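Local coordinates for devB protein (Vibrio cholerae O1 biovar eltor str. N16961, PDB 1Y89) that probably hydrolyses 6-phosphogluconolactone to 6-phosphogluconate in the pentose phosphate pathway, at residues M21-L35 and D56-D68. Numbering follows the deposited sequence.
With PE5 (3,6,9,12,15,18,21,24-octaoxahexacosan-1-ol), chain F.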
loop_
_atom_site.group_PDB
_atom_site.type_symbol
_atom_site.label_atom_id
_atom_site.label_comp_id
_atom_site.label_asym_id
_atom_site.label_seq_id
_atom_site.Cartn_x
_atom_site.Cartn_y
_atom_site.Cartn_z
HETATM N N MSE A 21 4.374 -8.754 -9.969
HETATM C CA MSE A 21 4.759 -10.059 -10.527
HETATM C C MSE A 21 6.134 -9.962 -11.217
HETATM O O MSE A 21 7.006 -10.811 -11.031
HETATM C CB MSE A 21 3.679 -10.531 -11.512
HETATM C CG MSE A 21 3.691 -11.989 -11.829
HETATM SE SE MSE A 21 2.926 -12.960 -10.277
HETATM C CE MSE A 21 1.127 -12.752 -10.554
ATOM N N LEU A 22 6.298 -8.936 -12.041
ATOM C CA LEU A 22 7.597 -8.638 -12.656
ATOM C C LEU A 22 8.716 -8.496 -11.602
ATOM O O LEU A 22 9.780 -9.149 -11.701
ATOM C CB LEU A 22 7.494 -7.349 -13.500
ATOM C CG LEU A 22 8.758 -6.882 -14.247
ATOM C CD1 LEU A 22 9.327 -8.000 -15.099
ATOM C CD2 LEU A 22 8.477 -5.654 -15.123
ATOM N N ALA A 23 8.498 -7.635 -10.605
ATOM C CA ALA A 23 9.534 -7.388 -9.591
ATOM C C ALA A 23 9.874 -8.663 -8.806
ATOM O O ALA A 23 11.048 -8.964 -8.559
ATOM C CB ALA A 23 9.070 -6.270 -8.604
ATOM N N TYR A 24 8.847 -9.418 -8.426
ATOM C CA TYR A 24 9.083 -10.709 -7.774
ATOM C C TYR A 24 9.992 -11.592 -8.627
ATOM O O TYR A 24 10.912 -12.211 -8.095
ATOM C CB TYR A 24 7.765 -11.457 -7.540
ATOM C CG TYR A 24 7.021 -11.061 -6.277
ATOM C CD1 TYR A 24 7.625 -11.207 -5.004
ATOM C CD2 TYR A 24 5.683 -10.610 -6.338
ATOM C CE1 TYR A 24 6.913 -10.881 -3.826
ATOM C CE2 TYR A 24 4.975 -10.276 -5.164
ATOM C CZ TYR A 24 5.596 -10.411 -3.921
ATOM O OH TYR A 24 4.897 -10.100 -2.766
ATOM N N SER A 25 9.746 -11.632 -9.946
ATOM C CA SER A 25 10.511 -12.532 -10.845
ATOM C C SER A 25 11.991 -12.158 -10.997
ATOM O O SER A 25 12.793 -12.955 -11.457
ATOM C CB SER A 25 9.868 -12.580 -12.238
ATOM O OG SER A 25 10.193 -11.432 -13.024
ATOM N N GLN A 26 12.340 -10.940 -10.620
ATOM C CA GLN A 26 13.685 -10.401 -10.845
ATOM C C GLN A 26 14.621 -10.613 -9.633
ATOM O O GLN A 26 15.721 -10.092 -9.596
ATOM C CB GLN A 26 13.580 -8.908 -11.221
ATOM C CG GLN A 26 12.946 -8.660 -12.587
ATOM C CD GLN A 26 12.592 -7.199 -12.816
ATOM O OE1 GLN A 26 12.280 -6.456 -11.866
ATOM N NE2 GLN A 26 12.603 -6.785 -14.081
ATOM N N GLN A 27 14.202 -11.421 -8.665
ATOM C CA GLN A 27 15.046 -11.689 -7.470
ATOM C C GLN A 27 15.935 -12.930 -7.578
ATOM O O GLN A 27 16.600 -13.319 -6.609
ATOM C CB GLN A 27 14.176 -11.817 -6.232
ATOM C CG GLN A 27 13.190 -10.692 -5.993
ATOM C CD GLN A 27 12.331 -11.008 -4.729
ATOM O OE1 GLN A 27 11.269 -11.663 -4.808
ATOM N NE2 GLN A 27 12.847 -10.625 -3.550
ATOM N N GLY A 28 15.972 -13.560 -8.754
ATOM C CA GLY A 28 16.931 -14.671 -8.987
ATOM C C GLY A 28 16.720 -15.871 -8.068
ATOM O O GLY A 28 17.631 -16.643 -7.808
ATOM N N GLN A 29 15.499 -16.039 -7.600
ATOM C CA GLN A 29 15.175 -17.109 -6.645
ATOM C C GLN A 29 13.686 -17.437 -6.695
ATOM O O GLN A 29 12.907 -16.631 -7.202
ATOM C CB GLN A 29 15.546 -16.662 -5.254
ATOM C CG GLN A 29 14.749 -15.445 -4.862
ATOM C CD GLN A 29 15.259 -14.886 -3.564
ATOM O OE1 GLN A 29 14.917 -15.398 -2.482
ATOM N NE2 GLN A 29 16.124 -13.870 -3.657
ATOM N N PRO A 30 13.294 -18.635 -6.219
ATOM C CA PRO A 30 11.896 -19.045 -6.286
ATOM C C PRO A 30 10.966 -18.164 -5.489
ATOM O O PRO A 30 11.271 -17.782 -4.344
ATOM C CB PRO A 30 11.899 -20.474 -5.713
ATOM C CG PRO A 30 13.288 -20.958 -5.878
ATOM C CD PRO A 30 14.156 -19.717 -5.679
ATOM N N VAL A 31 9.841 -17.837 -6.119
ATOM C CA VAL A 31 8.755 -17.079 -5.508
ATOM C C VAL A 31 7.504 -17.939 -5.727
ATOM O O VAL A 31 7.173 -18.298 -6.870
ATOM C CB VAL A 31 8.570 -15.676 -6.155
ATOM C CG1 VAL A 31 7.364 -14.909 -5.512
ATOM C CG2 VAL A 31 9.886 -14.862 -6.075
ATOM N N HIS A 32 6.850 -18.289 -4.619
ATOM C CA HIS A 32 5.648 -19.123 -4.658
ATOM C C HIS A 32 4.405 -18.260 -4.560
ATOM O O HIS A 32 4.195 -17.542 -3.535
ATOM C CB HIS A 32 5.730 -20.166 -3.551
ATOM C CG HIS A 32 6.815 -21.159 -3.800
ATOM N ND1 HIS A 32 6.669 -22.193 -4.702
ATOM C CD2 HIS A 32 8.089 -21.236 -3.331
ATOM C CE1 HIS A 32 7.793 -22.892 -4.747
ATOM N NE2 HIS A 32 8.672 -22.331 -3.920
ATOM N N ILE A 33 3.593 -18.336 -5.620
ATOM C CA ILE A 33 2.414 -17.501 -5.776
ATOM C C ILE A 33 1.177 -18.401 -5.885
ATOM O O ILE A 33 1.163 -19.372 -6.639
ATOM C CB ILE A 33 2.535 -16.551 -6.988
ATOM C CG1 ILE A 33 3.774 -15.627 -6.770
ATOM C CG2 ILE A 33 1.192 -15.706 -7.199
ATOM C CD1 ILE A 33 4.260 -14.974 -7.990
ATOM N N SER A 34 0.160 -18.073 -5.101
ATOM C CA SER A 34 -1.100 -18.812 -5.143
ATOM C C SER A 34 -2.167 -18.008 -5.927
ATOM O O SER A 34 -2.446 -16.835 -5.604
ATOM C CB SER A 34 -1.573 -19.105 -3.728
ATOM O OG SER A 34 -2.858 -19.723 -3.766
ATOM N N LEU A 35 -2.785 -18.656 -6.918
ATOM C CA LEU A 35 -3.738 -17.995 -7.810
ATOM C C LEU A 35 -5.171 -18.369 -7.498
ATOM O O LEU A 35 -5.459 -19.532 -7.267
ATOM C CB LEU A 35 -3.447 -18.384 -9.259
ATOM C CG LEU A 35 -2.069 -18.001 -9.831
ATOM C CD1 LEU A 35 -1.928 -18.519 -11.258
ATOM C CD2 LEU A 35 -1.909 -16.452 -9.820
ATOM N N ASP A 56 9.374 -9.919 -20.361
ATOM C CA ASP A 56 10.233 -9.364 -19.318
ATOM C C ASP A 56 10.134 -10.135 -17.998
ATOM O O ASP A 56 11.085 -10.149 -17.210
ATOM C CB ASP A 56 9.897 -7.900 -19.058
ATOM C CG ASP A 56 10.286 -6.985 -20.230
ATOM O OD1 ASP A 56 10.858 -7.470 -21.219
ATOM O OD2 ASP A 56 9.995 -5.789 -20.139
ATOM N N ILE A 57 8.976 -10.728 -17.728
ATOM C CA ILE A 57 8.831 -11.469 -16.475
ATOM C C ILE A 57 9.729 -12.714 -16.546
ATOM O O ILE A 57 9.713 -13.450 -17.536
ATOM C CB ILE A 57 7.362 -11.843 -16.172
ATOM C CG1 ILE A 57 6.577 -10.549 -15.898
ATOM C CG2 ILE A 57 7.298 -12.861 -14.981
ATOM C CD1 ILE A 57 5.100 -10.771 -15.493
ATOM N N GLN A 58 10.530 -12.932 -15.511
ATOM C CA GLN A 58 11.406 -14.105 -15.513
ATOM C C GLN A 58 10.633 -15.281 -14.978
ATOM O O GLN A 58 10.740 -15.620 -13.792
ATOM C CB GLN A 58 12.683 -13.801 -14.713
ATOM C CG GLN A 58 13.423 -12.553 -15.278
ATOM C CD GLN A 58 13.889 -12.718 -16.735
ATOM O OE1 GLN A 58 14.686 -13.625 -17.057
ATOM N NE2 GLN A 58 13.402 -11.827 -17.633
ATOM N N TRP A 59 9.827 -15.888 -15.853
ATOM C CA TRP A 59 8.896 -16.980 -15.467
ATOM C C TRP A 59 9.577 -18.144 -14.774
ATOM O O TRP A 59 8.946 -18.839 -13.978
ATOM C CB TRP A 59 8.129 -17.496 -16.704
ATOM C CG TRP A 59 7.336 -16.401 -17.365
ATOM C CD1 TRP A 59 7.644 -15.759 -18.530
ATOM C CD2 TRP A 59 6.161 -15.771 -16.851
ATOM N NE1 TRP A 59 6.699 -14.788 -18.793
ATOM C CE2 TRP A 59 5.771 -14.791 -17.783
ATOM C CE3 TRP A 59 5.356 -15.981 -15.709
ATOM C CZ2 TRP A 59 4.642 -13.991 -17.596
ATOM C CZ3 TRP A 59 4.217 -15.181 -15.531
ATOM C CH2 TRP A 59 3.884 -14.210 -16.467
ATOM N N LYS A 60 10.861 -18.365 -15.091
ATOM C CA LYS A 60 11.631 -19.450 -14.483
ATOM C C LYS A 60 11.753 -19.349 -12.945
ATOM O O LYS A 60 11.963 -20.366 -12.272
ATOM C CB LYS A 60 13.035 -19.569 -15.125
ATOM C CG LYS A 60 13.945 -18.404 -14.771
ATOM C CD LYS A 60 15.266 -18.394 -15.574
ATOM C CE LYS A 60 16.037 -17.060 -15.382
ATOM N NZ LYS A 60 17.427 -17.144 -16.009
ATOM N N ASN A 61 11.629 -18.130 -12.408
ATOM C CA ASN A 61 11.678 -17.859 -10.960
ATOM C C ASN A 61 10.319 -17.883 -10.235
ATOM O O ASN A 61 10.248 -17.896 -8.998
ATOM C CB ASN A 61 12.362 -16.507 -10.708
ATOM C CG ASN A 61 13.798 -16.517 -11.112
ATOM O OD1 ASN A 61 14.456 -17.568 -11.035
ATOM N ND2 ASN A 61 14.320 -15.354 -11.537
ATOM N N LEU A 62 9.232 -17.915 -11.003
ATOM C CA LEU A 62 7.880 -17.901 -10.403
ATOM C C LEU A 62 7.296 -19.300 -10.369
ATOM O O LEU A 62 7.464 -20.059 -11.303
ATOM C CB LEU A 62 6.936 -16.956 -11.186
ATOM C CG LEU A 62 7.326 -15.487 -11.360
ATOM C CD1 LEU A 62 6.205 -14.674 -11.999
ATOM C CD2 LEU A 62 7.729 -14.863 -10.035
ATOM N N HIS A 63 6.632 -19.647 -9.267
ATOM C CA HIS A 63 5.928 -20.913 -9.145
ATOM C C HIS A 63 4.473 -20.627 -8.868
ATOM O O HIS A 63 4.158 -19.882 -7.937
ATOM C CB HIS A 63 6.540 -21.758 -8.001
ATOM C CG HIS A 63 7.909 -22.263 -8.333
ATOM N ND1 HIS A 63 8.152 -23.565 -8.706
ATOM C CD2 HIS A 63 9.091 -21.604 -8.459
ATOM C CE1 HIS A 63 9.442 -23.710 -8.975
ATOM N NE2 HIS A 63 10.031 -22.531 -8.841
ATOM N N PHE A 64 3.590 -21.178 -9.687
ATOM C CA PHE A 64 2.166 -20.930 -9.511
ATOM C C PHE A 64 1.476 -22.128 -8.926
ATOM O O PHE A 64 1.667 -23.267 -9.395
ATOM C CB PHE A 64 1.478 -20.544 -10.840
ATOM C CG PHE A 64 1.869 -19.190 -11.328
ATOM C CD1 PHE A 64 1.699 -18.066 -10.525
ATOM C CD2 PHE A 64 2.412 -19.031 -12.580
ATOM C CE1 PHE A 64 2.069 -16.780 -10.988
ATOM C CE2 PHE A 64 2.788 -17.755 -13.045
ATOM C CZ PHE A 64 2.615 -16.633 -12.241
ATOM N N TRP A 65 0.664 -21.829 -7.909
ATOM C CA TRP A 65 -0.170 -22.816 -7.239
ATOM C C TRP A 65 -1.569 -22.205 -7.240
ATOM O O TRP A 65 -1.718 -21.055 -7.652
ATOM C CB TRP A 65 0.289 -23.037 -5.798
ATOM C CG TRP A 65 1.732 -23.444 -5.660
ATOM C CD1 TRP A 65 2.836 -22.616 -5.766
ATOM C CD2 TRP A 65 2.226 -24.739 -5.350
ATOM N NE1 TRP A 65 3.992 -23.345 -5.563
ATOM C CE2 TRP A 65 3.643 -24.641 -5.275
ATOM C CE3 TRP A 65 1.617 -25.977 -5.102
ATOM C CZ2 TRP A 65 4.452 -25.730 -4.999
ATOM C CZ3 TRP A 65 2.429 -27.070 -4.819
ATOM C CH2 TRP A 65 3.840 -26.935 -4.772
ATOM N N TRP A 66 -2.563 -22.984 -6.820
ATOM C CA TRP A 66 -3.954 -22.547 -6.729
ATOM C C TRP A 66 -4.463 -22.532 -5.306
ATOM O O TRP A 66 -4.233 -23.510 -4.561
ATOM C CB TRP A 66 -4.855 -23.392 -7.657
ATOM C CG TRP A 66 -4.768 -22.813 -9.044
ATOM C CD1 TRP A 66 -5.639 -21.929 -9.633
ATOM C CD2 TRP A 66 -3.694 -22.994 -9.965
ATOM N NE1 TRP A 66 -5.169 -21.567 -10.865
ATOM C CE2 TRP A 66 -3.969 -22.195 -11.090
ATOM C CE3 TRP A 66 -2.500 -23.753 -9.937
ATOM C CZ2 TRP A 66 -3.117 -22.155 -12.217
ATOM C CZ3 TRP A 66 -1.645 -23.704 -11.049
ATOM C CH2 TRP A 66 -1.946 -22.895 -12.158
ATOM N N GLY A 67 -5.128 -21.429 -4.914
ATOM C CA GLY A 67 -5.769 -21.409 -3.579
ATOM C C GLY A 67 -6.940 -22.403 -3.547
ATOM O O GLY A 67 -7.315 -22.941 -2.505
ATOM N N ASP A 68 -7.554 -22.623 -4.700
ATOM C CA ASP A 68 -8.573 -23.672 -4.833
ATOM C C ASP A 68 -8.711 -24.039 -6.308
ATOM O O ASP A 68 -8.297 -23.260 -7.199
ATOM C CB ASP A 68 -9.955 -23.243 -4.207
ATOM C CG ASP A 68 -10.664 -22.125 -4.976
ATOM O OD1 ASP A 68 -10.010 -21.118 -5.353
ATOM O OD2 ASP A 68 -11.906 -22.230 -5.157
HETATM O O1 PE5 F . 11.642 -6.543 -4.800
HETATM C C1 PE5 F . 10.611 -7.426 -4.336
HETATM C C2 PE5 F . 9.475 -7.493 -5.349
HETATM O O2 PE5 F . 8.211 -7.508 -4.686
HETATM C C3 PE5 F . 7.227 -6.657 -5.254
HETATM C C4 PE5 F . 6.068 -6.621 -4.289
HETATM O O3 PE5 F . 6.183 -5.500 -3.420
HETATM O O HOH W 1 13.063 -8.605 -16.251
#
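Ser25 OG is held by two bonds: it accepts Gln58 N at 2.9 Å, and donates back to Leu22 O in the preceding helical turn. Its chi1 of 79° sets OG between the backbone N and the carbonyl carbon, where both partners can be met. The carbonyl of the same residue is taken by Asn61, whose ND2 lies 2.8 Å from Ser25 O with an N-H...O angle of 173° and the acceptor in the amide plane. Together these bonds tie the C-terminal part of helix 10-25 to the inverse gamma turn centred on Gln58 and the 3-10 segment 59-61 that lead into strand 62-70.

From there the two strands run parallel, with Val31 N on Asn61 O, His63 N on Val31 O, Ile33 N on His63 O, and onward to Gly67 N on Leu35 O. On the face bearing His32, Trp65 NE1 donates to His32 ND1 at 3.0 Å, slightly tilted from both ring planes. The two histidines point the same way with planes at 39°; His32 CE1 lies over the His63 ring, 3.6 Å from His63 CG. His100 extends this cluster, bonding to His63 ND1 and stacking on Trp65.

The other face is apolar. Met21 is bent at chi2 and chi3, bringing its selenium to the edge of the Phe64 ring, 4.0 Å from CE1, a Met-aromatic contact made by selenomethionine, while its CG meets Leu62 CD1 at 3.7 Å. Leu35 CD1 touches Phe64 CD1 at 3.7 Å, and Leu35 CB makes a CH-pi contact over the five-membered ring of Trp66. Leu48 and Phe45 of helix 39-48 also pack on this side. Parallel strands 31-35 and 62-70, linked through helices 39-48 and 53-56, form a beta-alpha-beta crossover, consistent with the Rossmann-like core of the 6-phosphogluconolactonase family.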